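Local coordinates for protein negative regulator of ofd1 (Schizosaccharomyces pombe, PDB 3QTM) that is required for correct translation termination, directly inhibits ofd1 and stabilises the N-terminal transcription factor domain of sre1 for hypoxic gene expression, at residues Pro157-Ala162 with Tyr189-Tyr194; Asn266-Trp271 with Ala303-Asp308. One frame throughout, in Å; residues are numbered along the deposited sequence.

Interactions 1 and 2 each join two helices of an all-helical, tetratricopeptide-type array, and they follow one another along the chain: the first closes at Tyr194, well before the second opens at Asn266. The centre of interaction 1 lies about 10 Å from the centre of the chain, that of interaction 2 about 27 Å, so one belongs to the middle of the molecule and the other to its C-terminal part. Their centres are 29 Å apart and their nearest atoms about 12 Å, without touching. Helix 229-254 lies beside both, since its Asn242 bonds Ser192 and its Met251 touches Ala268. In each contact an isoleucine supplies the side chain that meets two residues of the facing segment.

Interaction 1 of 2, residues Pro157-Ala162 with Tyr189-Tyr194; sequences PYIEKA and YILSSY
Ile159 lays its CG1-CD1 arm obliquely against the CD2-CE2 side of the Tyr194 ring and ends against Leu191. Its CG1 is 4.0 Å from the centroid of the Tyr194 ring and 30° off the ring normal, an off-centre CH-pi contact displaced toward the CD2-CE2 bond. The approach to Tyr194 CE2 is 3.7 Å from Ile159 CG1. Farther along the same arm, Ile159 CD1 sits 3.7 Å from Tyr194 CD2, and it also meets Leu191 CD1 at 3.8 Å. One methyl group thus fills the junction between an aromatic ring and an aliphatic branch.

The torsions explain the fit. In Ile159, CG1 stands anti to the carbonyl carbon (chi1 -74°), which sends the longer branch across the interface while CG2 takes the position anti to the backbone N. Leu191 starts off to one side, but with CG anti to the backbone N (chi1 -179°) the branch extends so that CD1 meets Ile159. A beta-branched isoleucine suits this place because it offers an arm two carbons long whose chi1 is restricted by the branch at CB, and a tyrosine three residues beyond the leucine puts a broad ring on the same side of its helix.

The backbones stay apart, with 7.4 Å between Ile159 CA and Leu191 CA, so here the segments of helix 151-170 and helix 188-197 meet through side chains in this tetratricopeptide-type helical array. Leu191 also packs on Leu166 farther along helix 151-170 and on Ile214 of helix 213-220, while Tyr194 also touches Thr152 and Val155 of helix 151-170. No hydrogen bond crosses between the two segments; cohesion between them rests on dispersion, CH-pi attraction and the burial of apolar surface, and is not strongly directional.

Interaction 2 of 2, residues Asn266-Trp271 with Ala303-Asp308; sequences NKASSW and AQIVQD
Ile305 places its CD1 methyl against Ala268 and Ser269, joining the last turn of helix 292-305 to the flank of helix 262-285 in the C-terminal part of this tetratricopeptide-type array. The methyl meets two adjoining residues at once: Ile305 CD1 is 3.8 Å from Ala268 CB, an apolar touch.

The conformation of Ile305 is the key to the contact. Its chi1 of 67° sets CG1 between the backbone N and the carbonyl carbon, an uncommon choice for isoleucine within a helix, and here it occurs at the last helical residue, whose phi already departs from the regular value. An extended second torsion (chi2 160°) then carries CD1 outward to the neighbouring helix, while CG2 lies anti to the carbonyl carbon. Just afterwards, at Val306, the chain leaves helical geometry, and Asp308 N-caps the next helix, with a weak bond from Ala310 N to Asp308 OD1.

On the other side the residues are small; the nearest CA atoms, of Ser269 and Val306, are 7.7 Å apart. Ala268 offers a single methyl, and its side chain also touches Tyr250 and Met251 of helix 229-254. Ser269 is polar, yet its hydroxyl is already engaged: chi1 of -61° turns OG back along its own helix, where it hydrogen-bonds Ile265 O one turn earlier. A serine suits such a site because that internal bond satisfies the hydroxyl without help from the facing helix. The isoleucine methyl therefore packs beside a hydroxyl whose hydrogen is already given to Ile265 O, with Ser269 OG 3.4 Å from Ile305 CD1 and 4.2 Å from Ile305 CG1.

Interaction 1 of 2, residues Pro157-Ala162 with Tyr189-Tyr194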
# COMPACT_ATOMS: atom_id res chain seq x y z
N PRO A 157 -15.70 -0.47 -10.20
CA PRO A 157 -16.61 -0.50 -9.05
C PRO A 157 -15.90 -0.85 -7.74
O PRO A 157 -16.26 -0.29 -6.70
CB PRO A 157 -17.61 -1.59 -9.42
CG PRO A 157 -17.60 -1.59 -10.93
CD PRO A 157 -16.18 -1.34 -11.29
N TYR A 158 -14.94 -1.77 -7.79
CA TYR A 158 -14.16 -2.12 -6.59
C TYR A 158 -13.14 -1.05 -6.22
O TYR A 158 -12.94 -0.74 -5.04
CB TYR A 158 -13.49 -3.48 -6.76
CG TYR A 158 -14.51 -4.59 -6.82
CD1 TYR A 158 -15.01 -5.16 -5.65
CD2 TYR A 158 -15.02 -5.03 -8.04
CE1 TYR A 158 -15.98 -6.17 -5.70
CE2 TYR A 158 -15.99 -6.03 -8.10
CZ TYR A 158 -16.46 -6.59 -6.92
OH TYR A 158 -17.42 -7.59 -6.96
N ILE A 159 -12.50 -0.48 -7.23
CA ILE A 159 -11.62 0.65 -7.02
C ILE A 159 -12.38 1.77 -6.31
O ILE A 159 -11.90 2.35 -5.34
CB ILE A 159 -11.09 1.18 -8.37
CG1 ILE A 159 -10.03 0.23 -8.94
CG2 ILE A 159 -10.54 2.59 -8.22
CD1 ILE A 159 -8.80 0.06 -8.07
N GLU A 160 -13.56 2.09 -6.81
CA GLU A 160 -14.36 3.17 -6.24
C GLU A 160 -14.78 2.86 -4.80
O GLU A 160 -14.76 3.74 -3.93
CB GLU A 160 -15.58 3.42 -7.14
CG GLU A 160 -16.54 4.47 -6.63
CD GLU A 160 -17.83 4.53 -7.44
OE1 GLU A 160 -18.38 5.64 -7.60
OE2 GLU A 160 -18.28 3.47 -7.93
N LYS A 161 -15.16 1.61 -4.53
CA LYS A 161 -15.51 1.22 -3.17
C LYS A 161 -14.30 1.30 -2.25
O LYS A 161 -14.43 1.70 -1.09
CB LYS A 161 -16.13 -0.18 -3.12
CG LYS A 161 -17.59 -0.21 -3.60
CD LYS A 161 -18.35 -1.37 -2.97
CE LYS A 161 -19.74 -1.55 -3.57
NZ LYS A 161 -19.70 -2.31 -4.86
N ALA A 162 -13.13 0.92 -2.75
CA ALA A 162 -11.93 1.01 -1.92
C ALA A 162 -11.70 2.47 -1.51
O ALA A 162 -11.51 2.79 -0.33
CB ALA A 162 -10.72 0.47 -2.67
N TYR A 189 -0.49 -0.78 -2.87
CA TYR A 189 0.31 -0.96 -4.09
C TYR A 189 -0.59 -1.30 -5.27
O TYR A 189 -0.34 -0.87 -6.39
CB TYR A 189 1.37 -2.05 -3.94
CG TYR A 189 2.37 -1.88 -2.80
CD1 TYR A 189 3.06 -0.69 -2.61
CD2 TYR A 189 2.64 -2.95 -1.94
CE1 TYR A 189 3.98 -0.55 -1.56
CE2 TYR A 189 3.55 -2.82 -0.90
CZ TYR A 189 4.22 -1.62 -0.71
OH TYR A 189 5.12 -1.52 0.34
N ILE A 190 -1.63 -2.09 -5.02
CA ILE A 190 -2.55 -2.48 -6.08
C ILE A 190 -3.21 -1.24 -6.65
O ILE A 190 -3.34 -1.10 -7.86
CB ILE A 190 -3.65 -3.43 -5.57
CG1 ILE A 190 -3.01 -4.72 -5.03
CG2 ILE A 190 -4.69 -3.71 -6.66
CD1 ILE A 190 -3.91 -5.53 -4.14
N LEU A 191 -3.62 -0.34 -5.77
CA LEU A 191 -4.29 0.88 -6.21
C LEU A 191 -3.34 1.78 -7.00
O LEU A 191 -3.72 2.34 -8.02
CB LEU A 191 -4.89 1.64 -5.01
CG LEU A 191 -5.65 2.94 -5.32
CD1 LEU A 191 -6.79 2.71 -6.29
CD2 LEU A 191 -6.17 3.60 -4.03
N SER A 192 -2.11 1.92 -6.52
CA SER A 192 -1.14 2.79 -7.18
C SER A 192 -0.85 2.28 -8.58
O SER A 192 -0.75 3.04 -9.54
CB SER A 192 0.17 2.86 -6.39
OG SER A 192 -0.02 3.40 -5.10
N SER A 193 -0.71 0.96 -8.68
CA SER A 193 -0.40 0.32 -9.94
C SER A 193 -1.56 0.53 -10.91
O SER A 193 -1.35 0.81 -12.10
CB SER A 193 -0.13 -1.17 -9.72
OG SER A 193 -0.14 -1.87 -10.94
N TYR A 194 -2.77 0.44 -10.40
CA TYR A 194 -3.94 0.61 -11.24
C TYR A 194 -4.02 2.02 -11.82
O TYR A 194 -4.31 2.20 -13.00
CB TYR A 194 -5.23 0.31 -10.47
CG TYR A 194 -6.45 0.44 -11.34
CD1 TYR A 194 -6.70 -0.47 -12.35
CD2 TYR A 194 -7.35 1.48 -11.15
CE1 TYR A 194 -7.80 -0.37 -13.15
CE2 TYR A 194 -8.47 1.59 -11.95
CZ TYR A 194 -8.69 0.66 -12.95
OH TYR A 194 -9.80 0.76 -13.76

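Interaction 2 of 2, residues Asn266-Trp271 with Ala303-Asp308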
# COMPACT_ATOMS: atom_id res chain seq x y z
N ASN A 266 6.62 22.60 -14.33
CA ASN A 266 6.53 23.07 -12.96
C ASN A 266 5.95 22.00 -12.03
O ASN A 266 6.40 21.85 -10.90
CB ASN A 266 5.69 24.35 -12.87
CG ASN A 266 6.35 25.53 -13.57
OD1 ASN A 266 7.50 25.44 -14.03
ND2 ASN A 266 5.63 26.64 -13.66
N LYS A 267 4.96 21.27 -12.51
CA LYS A 267 4.32 20.23 -11.70
C LYS A 267 5.24 19.03 -11.53
O LYS A 267 5.36 18.49 -10.44
CB LYS A 267 2.98 19.82 -12.30
CG LYS A 267 1.89 20.86 -12.11
CD LYS A 267 0.67 20.57 -12.97
CE LYS A 267 -0.48 21.51 -12.61
NZ LYS A 267 -1.66 21.33 -13.51
N ALA A 268 5.90 18.62 -12.61
CA ALA A 268 6.84 17.51 -12.56
C ALA A 268 7.96 17.83 -11.58
O ALA A 268 8.39 16.96 -10.83
CB ALA A 268 7.41 17.21 -13.93
N SER A 269 8.41 19.08 -11.58
CA SER A 269 9.51 19.51 -10.73
C SER A 269 9.13 19.54 -9.25
O SER A 269 9.95 19.26 -8.39
CB SER A 269 10.02 20.89 -11.16
OG SER A 269 10.52 20.83 -12.49
N SER A 270 7.88 19.89 -8.96
CA SER A 270 7.42 19.85 -7.58
C SER A 270 7.46 18.43 -7.04
O SER A 270 7.86 18.18 -5.90
CB SER A 270 6.00 20.39 -7.45
OG SER A 270 6.01 21.67 -6.86
N TRP A 271 7.04 17.48 -7.87
CA TRP A 271 7.00 16.10 -7.44
C TRP A 271 8.41 15.53 -7.29
O TRP A 271 8.69 14.78 -6.35
CB TRP A 271 6.12 15.25 -8.36
CG TRP A 271 4.69 15.59 -8.17
CD1 TRP A 271 3.85 16.15 -9.08
CD2 TRP A 271 3.93 15.41 -6.97
NE1 TRP A 271 2.60 16.34 -8.52
CE2 TRP A 271 2.63 15.89 -7.22
CE3 TRP A 271 4.23 14.89 -5.70
CZ2 TRP A 271 1.62 15.85 -6.26
CZ3 TRP A 271 3.23 14.87 -4.74
CH2 TRP A 271 1.94 15.34 -5.03
N ALA A 303 17.36 17.66 -13.93
CA ALA A 303 18.23 18.30 -14.90
C ALA A 303 17.65 18.22 -16.31
O ALA A 303 17.82 19.12 -17.12
CB ALA A 303 19.61 17.67 -14.86
N GLN A 304 16.97 17.12 -16.59
CA GLN A 304 16.48 16.85 -17.94
C GLN A 304 15.39 17.82 -18.38
O GLN A 304 15.30 18.18 -19.56
CB GLN A 304 15.98 15.41 -18.03
CG GLN A 304 15.28 15.07 -19.33
CD GLN A 304 14.69 13.68 -19.32
OE1 GLN A 304 15.41 12.68 -19.15
NE2 GLN A 304 13.37 13.59 -19.51
N ILE A 305 14.58 18.27 -17.43
CA ILE A 305 13.38 19.03 -17.77
C ILE A 305 13.45 20.51 -17.40
O ILE A 305 12.67 21.32 -17.90
CB ILE A 305 12.13 18.41 -17.09
CG1 ILE A 305 12.21 18.57 -15.57
CG2 ILE A 305 11.98 16.95 -17.48
CD1 ILE A 305 10.88 18.44 -14.89
N VAL A 306 14.38 20.86 -16.52
CA VAL A 306 14.45 22.23 -16.02
C VAL A 306 14.78 23.19 -17.18
O VAL A 306 15.56 22.86 -18.07
CB VAL A 306 15.47 22.36 -14.87
CG1 VAL A 306 16.89 22.37 -15.41
CG2 VAL A 306 15.18 23.61 -14.04
N GLN A 307 14.15 24.36 -17.17
CA GLN A 307 14.26 25.29 -18.30
C GLN A 307 15.37 26.32 -18.10
O GLN A 307 15.55 27.23 -18.91
CB GLN A 307 12.94 26.01 -18.51
CG GLN A 307 11.80 25.13 -18.98
CD GLN A 307 10.49 25.88 -19.01
OE1 GLN A 307 10.00 26.34 -17.97
NE2 GLN A 307 9.91 26.01 -20.20
N ASP A 308 16.11 26.18 -17.01
CA ASP A 308 17.09 27.17 -16.61
C ASP A 308 18.46 26.51 -16.46
O ASP A 308 18.64 25.59 -15.66
CB ASP A 308 16.63 27.80 -15.30
CG ASP A 308 17.77 28.18 -14.39
OD1 ASP A 308 18.82 28.63 -14.90
OD2 ASP A 308 17.62 28.03 -13.16